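Local atomic coordinates of phosphoribosyl-AMP cyclohydrolase (Medicago truncatula, PDB entry 7BGM), a protein that probably catalyses two successive hydrolytic steps of histidine biosynthesis, splitting diphosphate from phosphoribosyl-ATP and then opening the purine ring of phosphoribosyl-AMP. Residues A[50-55]-A[59-64]; A[31-36]-A[70-75]; A[6-11]-A[40-45]; A[95-100]-A[104-109]. All coordinates share one frame; numbering follows the deposited sequence.

Interaction 1: residues A[50-55]-A[59-64]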
loop_
_atom_site.group_PDB
_atom_site.type_symbol
_atom_site.label_atom_id
_atom_site.label_comp_id
_atom_site.label_asym_id
_atom_site.label_seq_id
_atom_site.Cartn_x
_atom_site.Cartn_y
_atom_site.Cartn_z
ATOM N N LYS A 50 -13.893 -12.686 -7.621
ATOM C CA LYS A 50 -13.060 -13.351 -6.625
ATOM C C LYS A 50 -11.718 -13.672 -7.266
ATOM O O LYS A 50 -11.687 -14.211 -8.380
ATOM C CB LYS A 50 -13.775 -14.608 -6.120
ATOM C CG LYS A 50 -14.995 -14.224 -5.339
ATOM C CD LYS A 50 -15.694 -15.408 -4.728
ATOM C CE LYS A 50 -16.851 -14.912 -3.899
ATOM N NZ LYS A 50 -17.339 -16.003 -2.994
ATOM N N ALA A 51 -10.620 -13.320 -6.584
ATOM C CA ALA A 51 -9.281 -13.517 -7.152
ATOM C C ALA A 51 -9.051 -14.983 -7.502
ATOM O O ALA A 51 -9.097 -15.855 -6.625
ATOM C CB ALA A 51 -8.187 -13.035 -6.178
ATOM N N THR A 52 -8.749 -15.248 -8.779
ATOM C CA THR A 52 -8.605 -16.597 -9.312
ATOM C C THR A 52 -7.286 -16.697 -10.061
ATOM O O THR A 52 -6.890 -15.763 -10.778
ATOM C CB THR A 52 -9.805 -16.929 -10.221
ATOM O OG1 THR A 52 -11.006 -16.831 -9.450
ATOM C CG2 THR A 52 -9.701 -18.338 -10.782
ATOM N N PHE A 53 -6.620 -17.845 -9.904
ATOM C CA PHE A 53 -5.247 -18.052 -10.353
ATOM C C PHE A 53 -5.167 -19.371 -11.093
ATOM O O PHE A 53 -6.094 -20.190 -11.060
ATOM C CB PHE A 53 -4.255 -18.068 -9.170
ATOM C CG PHE A 53 -4.258 -16.798 -8.370
ATOM C CD1 PHE A 53 -3.419 -15.733 -8.712
ATOM C CD2 PHE A 53 -5.106 -16.666 -7.276
ATOM C CE1 PHE A 53 -3.449 -14.528 -7.982
ATOM C CE2 PHE A 53 -5.141 -15.490 -6.541
ATOM C CZ PHE A 53 -4.289 -14.414 -6.870
ATOM N N TYR A 54 -4.036 -19.583 -11.749
ATOM C CA TYR A 54 -3.681 -20.890 -12.302
ATOM C C TYR A 54 -2.483 -21.444 -11.545
ATOM O O TYR A 54 -1.442 -20.788 -11.476
ATOM C CB TYR A 54 -3.345 -20.767 -13.778
ATOM C CG TYR A 54 -3.012 -22.066 -14.466
ATOM C CD1 TYR A 54 -4.020 -22.915 -14.915
ATOM C CD2 TYR A 54 -1.692 -22.436 -14.686
ATOM C CE1 TYR A 54 -3.719 -24.099 -15.558
ATOM C CE2 TYR A 54 -1.381 -23.636 -15.338
ATOM C CZ TYR A 54 -2.402 -24.453 -15.761
ATOM O OH TYR A 54 -2.107 -25.632 -16.410
ATOM N N SER A 55 -2.612 -22.652 -11.008
ATOM C CA SER A 55 -1.500 -23.290 -10.300
ATOM C C SER A 55 -0.596 -24.005 -11.302
ATOM O O SER A 55 -1.042 -24.913 -12.008
ATOM C CB SER A 55 -2.005 -24.270 -9.240
ATOM O OG SER A 55 -0.973 -25.171 -8.827
ATOM N N SER A 59 -1.433 -27.669 -12.439
ATOM C CA SER A 59 -1.998 -27.429 -13.766
ATOM C C SER A 59 -3.510 -27.221 -13.702
ATOM O O SER A 59 -4.274 -27.839 -14.443
ATOM C CB SER A 59 -1.642 -28.567 -14.726
ATOM O OG SER A 59 -0.243 -28.631 -14.925
ATOM N N SER A 60 -3.949 -26.336 -12.809
ATOM C CA SER A 60 -5.379 -26.195 -12.570
ATOM C C SER A 60 -5.719 -24.791 -12.078
ATOM O O SER A 60 -4.897 -24.111 -11.465
ATOM C CB SER A 60 -5.856 -27.235 -11.551
ATOM O OG SER A 60 -7.156 -26.938 -11.084
ATOM N N LEU A 61 -6.937 -24.359 -12.384
ATOM C CA LEU A 61 -7.462 -23.115 -11.836
ATOM C C LEU A 61 -7.758 -23.292 -10.354
ATOM O O LEU A 61 -8.149 -24.371 -9.909
ATOM C CB LEU A 61 -8.741 -22.718 -12.567
ATOM C CG LEU A 61 -8.897 -21.301 -13.105
ATOM C CD1 LEU A 61 -7.749 -20.992 -14.061
ATOM C CD2 LEU A 61 -10.249 -21.174 -13.792
ATOM N N TRP A 62 -7.583 -22.220 -9.587
ATOM C CA TRP A 62 -8.032 -22.226 -8.200
ATOM C C TRP A 62 -8.353 -20.813 -7.768
ATOM O O TRP A 62 -7.736 -19.846 -8.216
ATOM C CB TRP A 62 -7.014 -22.851 -7.239
ATOM C CG TRP A 62 -5.741 -22.057 -7.050
ATOM C CD1 TRP A 62 -4.684 -21.945 -7.939
ATOM C CD2 TRP A 62 -5.371 -21.320 -5.888
ATOM N NE1 TRP A 62 -3.681 -21.147 -7.384
ATOM C CE2 TRP A 62 -4.074 -20.772 -6.121
ATOM C CE3 TRP A 62 -5.989 -21.094 -4.647
ATOM C CZ2 TRP A 62 -3.410 -19.981 -5.170
ATOM C CZ3 TRP A 62 -5.322 -20.331 -3.702
ATOM C CH2 TRP A 62 -4.048 -19.758 -3.977
ATOM N N THR A 63 -9.343 -20.714 -6.904
ATOM C CA THR A 63 -9.813 -19.435 -6.399
ATOM C C THR A 63 -9.347 -19.326 -4.959
ATOM O O THR A 63 -9.593 -20.238 -4.152
ATOM C CB THR A 63 -11.326 -19.340 -6.512
ATOM O OG1 THR A 63 -11.695 -19.394 -7.904
ATOM C CG2 THR A 63 -11.850 -18.033 -5.872
ATOM N N LYS A 64 -8.647 -18.241 -4.648
ATOM C CA LYS A 64 -8.193 -18.028 -3.288
ATOM C C LYS A 64 -9.397 -17.995 -2.357
ATOM O O LYS A 64 -10.354 -17.249 -2.598
ATOM C CB LYS A 64 -7.390 -16.739 -3.220
ATOM C CG LYS A 64 -7.078 -16.307 -1.830
ATOM C CD LYS A 64 -6.112 -17.305 -1.184
ATOM C CE LYS A 64 -6.390 -17.495 0.271
ATOM N NZ LYS A 64 -5.398 -18.496 0.831
HETATM O O HOH W 1 -10.500 -14.988 -4.037
HETATM O O HOH W 2 1.114 -26.310 -15.649
#
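Strands 52-55 and 60-63 run antiparallel, their N-to-C directions 145° apart, with Phe53 and Trp62 as a hydrogen-bonded pair in which Phe53 N gives to Trp62 O at 2.8 Å and Trp62 N answers to Phe53 O. The next such pair is uneven: Ser55 N reaches Ser60 O at 2.7 Å, while the return bond is weak. Lys64 N meets Ala51 O at 3.1 Å, and one water donates to both Ala51 O and Lys64 O. Thr52, Tyr54, Leu61 and Thr63 share one face. There Thr52 OG1 gives its proton to Lys50 O, and its methyl CG2 lies against Leu61 CG, both surfaces of a beta-branched residue being used. Tyr54 has CG anti to the backbone N (chi1 -178°), which lays its long ring along the partner strand, CD1 against Leu61 CD1, until OH stands 3.2 Å from Ser59 CA; a water held by Ser59 OG also touches OH, weakly. With an alanine here, the backbone of Ser59 and Ser60 would probably lose its aromatic cover and Leu61 CD1 one of its neighbours. On the other face Trp62 CG sits between the backbone N and the carbonyl carbon (chi1 68°), folding the indole, wide enough to span the strands, across to Phe53, so that NE1 lies 3.6 Å from Phe53 CB and Phe53 CD2 rises over the rim of one indole face. This is a beta hairpin closed by a G1 bulge, where Ser59 and Ser60 both face Ser55; its Trp62 and Lys64 bind AMP in another crystal structure of this enzyme.

Interaction 2: residues A[31-36]-A[70-75]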
loop_
_atom_site.group_PDB
_atom_site.type_symbol
_atom_site.label_atom_id
_atom_site.label_comp_id
_atom_site.label_asym_id
_atom_site.label_seq_id
_atom_site.Cartn_x
_atom_site.Cartn_y
_atom_site.Cartn_z
ATOM N N ILE A 31 0.526 -5.946 -0.251
ATOM C CA ILE A 31 0.493 -7.030 -1.221
ATOM C C ILE A 31 0.119 -8.311 -0.480
ATOM O O ILE A 31 0.801 -8.713 0.477
ATOM C CB ILE A 31 1.832 -7.168 -1.934
ATOM C CG1 ILE A 31 2.115 -5.857 -2.742
ATOM C CG2 ILE A 31 1.852 -8.395 -2.846
ATOM C CD1 ILE A 31 3.542 -5.705 -3.268
ATOM N N LEU A 32 -0.988 -8.930 -0.899
ATOM C CA LEU A 32 -1.516 -10.105 -0.223
ATOM C C LEU A 32 -0.796 -11.367 -0.664
ATOM O O LEU A 32 -0.471 -12.233 0.175
ATOM C CB LEU A 32 -3.013 -10.241 -0.527
ATOM C CG LEU A 32 -3.856 -8.997 -0.154
ATOM C CD1 LEU A 32 -5.325 -9.123 -0.604
ATOM C CD2 LEU A 32 -3.763 -8.735 1.354
ATOM N N MET A 33 -0.632 -11.524 -1.981
ATOM C CA MET A 33 -0.041 -12.754 -2.543
ATOM C C MET A 33 0.244 -12.473 -4.011
ATOM O O MET A 33 -0.310 -11.536 -4.603
ATOM C CB MET A 33 -0.976 -13.990 -2.419
ATOM C CG MET A 33 -2.278 -13.796 -3.193
ATOM S SD MET A 33 -3.329 -15.266 -3.236
ATOM C CE MET A 33 -2.420 -16.321 -4.370
ATOM N N GLN A 34 1.071 -13.331 -4.613
ATOM C CA GLN A 34 1.326 -13.223 -6.033
ATOM C C GLN A 34 1.330 -14.629 -6.608
ATOM O O GLN A 34 1.885 -15.553 -5.989
ATOM C CB GLN A 34 2.660 -12.503 -6.316
ATOM C CG GLN A 34 3.084 -12.520 -7.814
ATOM C CD GLN A 34 4.079 -13.658 -8.129
ATOM O OE1 GLN A 34 5.159 -13.739 -7.540
ATOM N NE2 GLN A 34 3.712 -14.523 -9.068
ATOM N N GLY A 35 0.608 -14.790 -7.732
ATOM C CA GLY A 35 0.621 -16.025 -8.472
ATOM C C GLY A 35 0.652 -15.800 -9.962
ATOM O O GLY A 35 1.209 -14.805 -10.431
ATOM N N PHE A 36 0.060 -16.717 -10.718
ATOM C CA PHE A 36 0.011 -16.633 -12.168
ATOM C C PHE A 36 -1.443 -16.793 -12.596
ATOM O O PHE A 36 -2.277 -17.345 -11.858
ATOM C CB PHE A 36 0.956 -17.698 -12.830
ATOM C CG PHE A 36 2.388 -17.389 -12.609
ATOM C CD1 PHE A 36 3.025 -17.773 -11.425
ATOM C CD2 PHE A 36 3.101 -16.653 -13.548
ATOM C CE1 PHE A 36 4.347 -17.425 -11.179
ATOM C CE2 PHE A 36 4.433 -16.321 -13.326
ATOM C CZ PHE A 36 5.051 -16.689 -12.134
ATOM N N ASN A 70 -11.263 -17.527 2.830
ATOM C CA ASN A 70 -10.668 -16.191 2.848
ATOM C C ASN A 70 -10.546 -15.657 1.420
ATOM O O ASN A 70 -9.449 -15.468 0.881
ATOM C CB ASN A 70 -9.326 -16.228 3.569
ATOM C CG ASN A 70 -9.494 -16.576 5.034
ATOM O OD1 ASN A 70 -10.511 -16.210 5.627
ATOM N ND2 ASN A 70 -8.532 -17.295 5.624
ATOM N N PHE A 71 -11.713 -15.401 0.817
ATOM C CA PHE A 71 -11.755 -14.886 -0.546
ATOM C C PHE A 71 -11.171 -13.481 -0.628
ATOM O O PHE A 71 -11.199 -12.699 0.332
ATOM C CB PHE A 71 -13.186 -14.845 -1.077
ATOM C CG PHE A 71 -13.836 -16.213 -1.188
ATOM C CD1 PHE A 71 -13.525 -17.055 -2.255
ATOM C CD2 PHE A 71 -14.720 -16.668 -0.220
ATOM C CE1 PHE A 71 -14.093 -18.308 -2.390
ATOM C CE2 PHE A 71 -15.304 -17.938 -0.333
ATOM C CZ PHE A 71 -14.968 -18.780 -1.423
ATOM N N ILE A 72 -10.666 -13.142 -1.798
ATOM C CA ILE A 72 -10.277 -11.754 -2.084
ATOM C C ILE A 72 -11.302 -11.198 -3.050
ATOM O O ILE A 72 -11.347 -11.586 -4.230
ATOM C CB ILE A 72 -8.844 -11.637 -2.625
ATOM C CG1 ILE A 72 -7.839 -12.254 -1.630
ATOM C CG2 ILE A 72 -8.496 -10.146 -2.946
ATOM C CD1 ILE A 72 -6.498 -12.639 -2.330
ATOM N N ASN A 73 -12.113 -10.253 -2.556
ATOM C CA ASN A 73 -13.217 -9.690 -3.311
ATOM C C ASN A 73 -12.687 -8.555 -4.170
ATOM O O ASN A 73 -12.227 -7.532 -3.644
ATOM C CB ASN A 73 -14.293 -9.172 -2.371
ATOM C CG ASN A 73 -14.829 -10.252 -1.487
ATOM O OD1 ASN A 73 -15.490 -11.183 -1.965
ATOM N ND2 ASN A 73 -14.517 -10.174 -0.192
ATOM N N VAL A 74 -12.739 -8.738 -5.481
ATOM C CA VAL A 74 -12.017 -7.880 -6.404
ATOM C C VAL A 74 -12.817 -6.613 -6.724
ATOM O O VAL A 74 -13.954 -6.680 -7.206
ATOM C CB VAL A 74 -11.643 -8.643 -7.678
ATOM C CG1 VAL A 74 -10.960 -7.696 -8.630
ATOM C CG2 VAL A 74 -10.670 -9.776 -7.297
ATOM N N HIS A 75 -12.186 -5.456 -6.486
ATOM C CA HIS A 75 -12.755 -4.137 -6.777
ATOM C C HIS A 75 -12.323 -3.580 -8.134
ATOM O O HIS A 75 -13.072 -2.815 -8.762
ATOM C CB HIS A 75 -12.312 -3.134 -5.713
ATOM C CG HIS A 75 -13.057 -3.241 -4.427
ATOM N ND1 HIS A 75 -13.201 -4.427 -3.733
ATOM C CD2 HIS A 75 -13.679 -2.297 -3.693
ATOM C CE1 HIS A 75 -13.908 -4.205 -2.637
ATOM N NE2 HIS A 75 -14.204 -2.922 -2.586
#
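Leu32 and Ile72 meet tip to tip inside the curled mixed sheet of the cyclohydrolase fold, where strands 31-37 and 72-74 are not paired with each other but touch through side chains in the buried interior, with Leu32 CA 9.1 Å from Ile72 CA. A single methyl does most of the touching: Leu32 CD1 lies 4.1 Å from Ile72 CG2 and equally far from Ile72 CD1, in the fork of the branched side chain. Ile72 holds CG1 anti to its carbonyl carbon (chi1 -57°), which also sends CD1 to within 4.2 Å of Met33 SD. Branched aliphatic groups suit this place because they pack in a buried interior without needing a polar mate, and the flexible thioether can follow their outline. Two consecutive residues, Leu32 and Met33, can both point at Ile72 because a classic beta bulge puts them together opposite Ala23 of strand 19-25; Ile72 itself rests on Ala23. Farther out, Leu32 packs on Thr96 and Ile72 on Lys64, while Met33 touches Trp62; Met33, Trp62, Lys64 and Thr96 all bind AMP in another crystal structure of this enzyme, so the apolar cluster probably lies behind the nucleotide site. Amide side chains add polar bonds around the cluster: Asn73 ND2 bonds Asp93, and Gln34 OE1 bonds Ser85 of the second subunit, while Gln34 NE2 turns back to Gly35 O at 2.9 Å. Where the chain turns a corner, His75 ND1 gives a hydrogen bond of 3.3 Å to Asn73 O, which lies in the plane of the imidazole.

Interaction 3: residues A[6-11]-A[40-45]; sequences SLLDSV and EAVATT
Leu8 reaches from helix 3-9 to Val42 and Ala43 on helix 39-48, an apolar helix-helix packing contact between the amino-terminal helix and the helix that follows strand 31-37. Its CB points toward the partner helix but is still well short of it. CG, anti to the carbonyl carbon (chi1 -64°), continues the approach and then forks. Branch CD2 carries the closest meeting, 3.7 Å from Val42 CG1 and 3.8 Å from Val42 CB, the two side chains sliding past each other in opposite directions. Branch CD1 turns to the other neighbour and ends 4.1 Å from Ala43 CB. Leucine suits the place because its two methyls can serve two adjacent residues at once, while the small alanine lets the second branch come close to the helix. Val42 is shared: it also packs on Ile86 and Tyr88 of strand 85-92 and on Trp13, which places the leucine over a helix already seated on the main sheet. The chain around Leu8 is held by polar groups. Asp9 forms a salt bridge with Arg39, Leu8 O accepts from Trp13 NE1, and Leu7 O takes two bonds from Ser10, its OG at 2.7 Å in the carbonyl plane and its N at 3.0 Å. Leu7 packs on Leu112 of the second subunit. On the partner helix Thr45 doubles an ordinary helical bond: Thr45 OG1 reaches Ala41 O at 2.9 Å from one face of the carbonyl plane, and Thr45 N reaches that oxygen from the opposite face.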
loop_
_atom_site.group_PDB
_atom_site.type_symbol
_atom_site.label_atom_id
_atom_site.label_comp_id
_atom_site.label_asym_id
_atom_site.label_seq_id
_atom_site.Cartn_x
_atom_site.Cartn_y
_atom_site.Cartn_z
ATOM N N SER A 6 -11.878 -9.721 -26.069
ATOM C CA SER A 6 -11.047 -8.718 -26.725
ATOM C C SER A 6 -9.955 -8.217 -25.779
ATOM O O SER A 6 -8.798 -8.022 -26.186
ATOM C CB SER A 6 -11.935 -7.576 -27.247
ATOM O OG SER A 6 -11.156 -6.490 -27.734
ATOM N N LEU A 7 -10.290 -8.045 -24.504
ATOM C CA LEU A 7 -9.297 -7.625 -23.535
ATOM C C LEU A 7 -8.233 -8.700 -23.355
ATOM O O LEU A 7 -7.027 -8.411 -23.303
ATOM C CB LEU A 7 -10.001 -7.313 -22.212
ATOM C CG LEU A 7 -9.221 -6.824 -20.998
ATOM C CD1 LEU A 7 -8.779 -8.013 -20.252
ATOM C CD2 LEU A 7 -8.022 -5.922 -21.332
ATOM N N LEU A 8 -8.663 -9.953 -23.215
ATOM C CA LEU A 8 -7.689 -11.023 -23.006
ATOM C C LEU A 8 -6.750 -11.174 -24.198
ATOM O O LEU A 8 -5.584 -11.531 -24.021
ATOM C CB LEU A 8 -8.412 -12.334 -22.723
ATOM C CG LEU A 8 -9.237 -12.333 -21.439
ATOM C CD1 LEU A 8 -10.086 -13.588 -21.408
ATOM C CD2 LEU A 8 -8.376 -12.249 -20.187
ATOM N N ASP A 9 -7.220 -10.880 -25.411
ATOM C CA ASP A 9 -6.331 -10.955 -26.571
ATOM C C ASP A 9 -5.202 -9.931 -26.500
ATOM O O ASP A 9 -4.184 -10.086 -27.193
ATOM C CB ASP A 9 -7.111 -10.729 -27.863
ATOM C CG ASP A 9 -8.080 -11.861 -28.181
ATOM O OD1 ASP A 9 -8.058 -12.894 -27.468
ATOM O OD2 ASP A 9 -8.851 -11.716 -29.161
ATOM N N SER A 10 -5.360 -8.887 -25.700
ATOM C CA SER A 10 -4.368 -7.819 -25.623
ATOM C C SER A 10 -3.357 -8.025 -24.509
ATOM O O SER A 10 -2.436 -7.195 -24.366
ATOM C CB SER A 10 -5.075 -6.474 -25.432
ATOM O OG SER A 10 -5.473 -6.322 -24.069
ATOM N N VAL A 11 -3.512 -9.100 -23.695
ATOM C CA VAL A 11 -2.566 -9.402 -22.634
ATOM C C VAL A 11 -1.362 -10.101 -23.251
ATOM O O VAL A 11 -1.509 -10.890 -24.198
ATOM C CB VAL A 11 -3.227 -10.282 -21.550
ATOM C CG1 VAL A 11 -2.208 -10.760 -20.490
ATOM C CG2 VAL A 11 -4.389 -9.547 -20.890
ATOM N N GLU A 40 -8.415 -18.075 -18.736
ATOM C CA GLU A 40 -9.572 -18.466 -17.943
ATOM C C GLU A 40 -9.521 -17.889 -16.532
ATOM O O GLU A 40 -10.555 -17.458 -16.013
ATOM C CB GLU A 40 -9.704 -19.977 -17.894
ATOM C CG GLU A 40 -10.923 -20.391 -17.084
ATOM C CD GLU A 40 -11.292 -21.875 -17.193
ATOM O OE1 GLU A 40 -10.502 -22.696 -17.728
ATOM O OE2 GLU A 40 -12.409 -22.210 -16.739
ATOM N N ALA A 41 -8.346 -17.853 -15.897
ATOM C CA ALA A 41 -8.271 -17.307 -14.537
ATOM C C ALA A 41 -8.649 -15.831 -14.507
ATOM O O ALA A 41 -9.325 -15.377 -13.566
ATOM C CB ALA A 41 -6.881 -17.501 -13.919
ATOM N N VAL A 42 -8.201 -15.049 -15.504
ATOM C CA VAL A 42 -8.539 -13.632 -15.503
ATOM C C VAL A 42 -10.022 -13.455 -15.788
ATOM O O VAL A 42 -10.712 -12.658 -15.128
ATOM C CB VAL A 42 -7.669 -12.875 -16.525
ATOM C CG1 VAL A 42 -8.100 -11.394 -16.597
ATOM C CG2 VAL A 42 -6.184 -13.007 -16.146
ATOM N N ALA A 43 -10.545 -14.192 -16.763
ATOM C CA ALA A 43 -11.977 -14.089 -17.073
ATOM C C ALA A 43 -12.837 -14.472 -15.865
ATOM O O ALA A 43 -13.861 -13.833 -15.585
ATOM C CB ALA A 43 -12.321 -14.970 -18.269
ATOM N N THR A 44 -12.412 -15.489 -15.113
ATOM C CA THR A 44 -13.182 -15.925 -13.948
ATOM C C THR A 44 -13.078 -14.906 -12.811
ATOM O O THR A 44 -14.060 -14.678 -12.090
ATOM C CB THR A 44 -12.702 -17.307 -13.494
ATOM O OG1 THR A 44 -13.043 -18.277 -14.490
ATOM C CG2 THR A 44 -13.346 -17.719 -12.168
ATOM N N THR A 45 -11.905 -14.259 -12.650
ATOM C CA THR A 45 -11.780 -13.206 -11.642
ATOM C C THR A 45 -12.708 -12.047 -11.970
ATOM O O THR A 45 -13.367 -11.495 -11.089
ATOM C CB THR A 45 -10.342 -12.684 -11.547
ATOM O OG1 THR A 45 -9.414 -13.739 -11.224
ATOM C CG2 THR A 45 -10.260 -11.533 -10.496
#

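Interaction 4: residues A[95-100]-A[104-109]. With ZN (zinc ion), chain C; ZN (zinc ion), chain F.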
loop_
_atom_site.group_PDB
_atom_site.type_symbol
_atom_site.label_atom_id
_atom_site.label_comp_id
_atom_site.label_asym_id
_atom_site.label_seq_id
_atom_site.Cartn_x
_atom_site.Cartn_y
_atom_site.Cartn_z
ATOM N N PRO A 95 -7.171 -13.757 6.558
ATOM C CA PRO A 95 -5.747 -13.868 6.215
ATOM C C PRO A 95 -5.525 -14.620 4.907
ATOM O O PRO A 95 -6.149 -15.647 4.632
ATOM C CB PRO A 95 -5.146 -14.612 7.418
ATOM C CG PRO A 95 -6.267 -15.035 8.258
ATOM C CD PRO A 95 -7.485 -14.323 7.877
ATOM N N THR A 96 -4.609 -14.094 4.087
ATOM C CA THR A 96 -4.481 -14.642 2.751
ATOM C C THR A 96 -3.579 -15.869 2.716
ATOM O O THR A 96 -3.774 -16.754 1.873
ATOM C CB THR A 96 -3.934 -13.546 1.815
ATOM O OG1 THR A 96 -4.897 -12.472 1.722
ATOM C CG2 THR A 96 -3.623 -14.100 0.415
ATOM N N CYS A 97 -2.587 -15.949 3.601
ATOM C CA CYS A 97 -1.594 -17.023 3.492
ATOM C C CYS A 97 -2.116 -18.302 4.153
ATOM O O CYS A 97 -2.785 -18.269 5.193
ATOM C CB CYS A 97 -0.238 -16.602 4.095
ATOM S SG CYS A 97 1.061 -17.836 3.724
ATOM N N HIS A 98 -1.835 -19.441 3.509
ATOM C CA HIS A 98 -2.190 -20.739 4.072
ATOM C C HIS A 98 -1.551 -20.968 5.435
ATOM O O HIS A 98 -2.043 -21.799 6.210
ATOM C CB HIS A 98 -1.767 -21.865 3.117
ATOM C CG HIS A 98 -0.276 -21.989 2.944
ATOM N ND1 HIS A 98 0.498 -22.858 3.687
ATOM C CD2 HIS A 98 0.581 -21.343 2.118
ATOM C CE1 HIS A 98 1.767 -22.740 3.326
ATOM N NE2 HIS A 98 1.844 -21.828 2.374
ATOM N N THR A 99 -0.449 -20.278 5.730
ATOM C CA THR A 99 0.186 -20.401 7.036
ATOM C C THR A 99 -0.600 -19.696 8.132
ATOM O O THR A 99 -0.268 -19.852 9.311
ATOM C CB THR A 99 1.603 -19.806 7.019
ATOM O OG1 THR A 99 1.529 -18.398 6.760
ATOM C CG2 THR A 99 2.484 -20.471 5.974
ATOM N N GLY A 100 -1.610 -18.899 7.779
ATOM C CA GLY A 100 -2.332 -18.083 8.737
ATOM C C GLY A 100 -1.896 -16.632 8.788
ATOM O O GLY A 100 -2.630 -15.798 9.350
ATOM N N CYS A 104 1.187 -13.187 2.390
ATOM C CA CYS A 104 2.222 -14.190 2.173
ATOM C C CYS A 104 3.649 -13.651 2.389
ATOM O O CYS A 104 4.606 -14.432 2.306
ATOM C CB CYS A 104 2.102 -14.787 0.769
ATOM S SG CYS A 104 0.626 -15.772 0.472
ATOM N N TYR A 105 3.829 -12.382 2.702
ATOM C CA TYR A 105 5.151 -11.739 2.726
ATOM C C TYR A 105 5.501 -11.341 4.142
ATOM O O TYR A 105 5.078 -10.295 4.633
ATOM C CB TYR A 105 5.210 -10.516 1.784
ATOM C CG TYR A 105 4.996 -10.870 0.322
ATOM C CD1 TYR A 105 6.098 -11.170 -0.509
ATOM C CD2 TYR A 105 3.704 -10.968 -0.224
ATOM C CE1 TYR A 105 5.912 -11.479 -1.855
ATOM C CE2 TYR A 105 3.507 -11.298 -1.558
ATOM C CZ TYR A 105 4.615 -11.537 -2.376
ATOM O OH TYR A 105 4.383 -11.859 -3.700
ATOM N N TYR A 106 6.242 -12.230 4.818
ATOM C CA TYR A 106 6.645 -12.058 6.207
ATOM C C TYR A 106 8.080 -12.540 6.446
ATOM O O TYR A 106 8.471 -12.770 7.606
ATOM C CB TYR A 106 5.661 -12.816 7.114
ATOM C CG TYR A 106 5.448 -14.224 6.682
ATOM C CD1 TYR A 106 6.377 -15.210 7.029
ATOM C CD2 TYR A 106 4.303 -14.598 5.976
ATOM C CE1 TYR A 106 6.197 -16.514 6.653
ATOM C CE2 TYR A 106 4.106 -15.920 5.577
ATOM C CZ TYR A 106 5.062 -16.877 5.927
ATOM O OH TYR A 106 4.931 -18.200 5.555
ATOM N N THR A 107 8.875 -12.730 5.387
ATOM C CA THR A 107 10.229 -13.257 5.525
ATOM C C THR A 107 11.217 -12.158 5.140
ATOM O O THR A 107 11.512 -11.956 3.949
ATOM C CB THR A 107 10.379 -14.499 4.645
ATOM O OG1 THR A 107 9.401 -15.497 5.071
ATOM C CG2 THR A 107 11.806 -15.098 4.739
ATOM N N PRO A 108 11.717 -11.380 6.102
ATOM C CA PRO A 108 12.596 -10.245 5.760
ATOM C C PRO A 108 14.016 -10.740 5.575
ATOM O O PRO A 108 14.550 -11.447 6.424
ATOM C CB PRO A 108 12.469 -9.311 6.968
ATOM C CG PRO A 108 12.155 -10.258 8.137
ATOM C CD PRO A 108 11.481 -11.494 7.554
ATOM N N VAL A 109 14.616 -10.362 4.450
ATOM C CA VAL A 109 15.935 -10.851 4.086
ATOM C C VAL A 109 17.024 -10.144 4.877
ATOM O O VAL A 109 17.998 -10.773 5.314
ATOM C CB VAL A 109 16.123 -10.669 2.577
ATOM C CG1 VAL A 109 17.595 -10.497 2.266
ATOM C CG2 VAL A 109 15.461 -11.824 1.826
HETATM ZN ZN ZN C . 1.280 -17.742 1.486
HETATM ZN ZN ZN F . 3.265 -21.200 1.067
HETATM O O HOH W 3 3.213 -22.209 -0.846
HETATM O O HOH W 4 5.178 -22.029 2.553
#
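Cys97 and Cys104 hold one zinc ion, with Cys97 SG 2.2 Å and Cys104 SG 2.3 Å from the metal, and Cys81 of the second subunit adds a third sulfur. The two sulfurs arrive by different torsions: Cys97 has SG anti to the backbone N (chi1 -171°), Cys104 has it beside the backbone N. Cys97 SG also accepts from Thr99 N at 3.5 Å, a bond that holds the sulfur against the turn. This is a cysteine-rich zinc site at a dimer interface, built on a type I turn from Cys97 to Gly100, whose last position has backbone angles that suit glycine. His98, with CG between the backbone N and the carbonyl carbon (chi1 66°), swings its ring to a second zinc ion, NE2 at 2.0 Å, joined by two waters and the same second-subunit Cys81; sulfur and imidazole nitrogen both suit zinc. Tyr106 lies beside the turn, its edge carbon CE2 4.0 Å from Cys97 SG and its OH 3.4 Å from Thr99 CG2. A serine in its place would probably leave Cys97 SG without its aromatic neighbour and Thr99 freer to turn. Thr99 CG2 sits over the rim of one face of the His98 ring.

How the interactions relate
Interactions 2 and 3 are both buried and apolar, interaction 2 nearer the centre of the chain and interaction 3 farther out, between helices; interactions 1 and 4 are partly buried and rely on polar bonds, backbone pairing in the hairpin and metal ligation at the subunit boundary. They adjoin: interaction 1 is nested within the loop closed by interaction 2 and bonded to it through Tyr54 with Phe36 and Ala51 with Ile72, while Thr45 of interaction 3 reaches Thr52. Leu32 and Cys104 tie interaction 2 to interaction 4, and Lys64 NZ, 2.6 Å from Thr96 O, links interaction 1 to the loop that carries the zinc ligands Cys97 and His98. Interactions 3 and 4 do not touch.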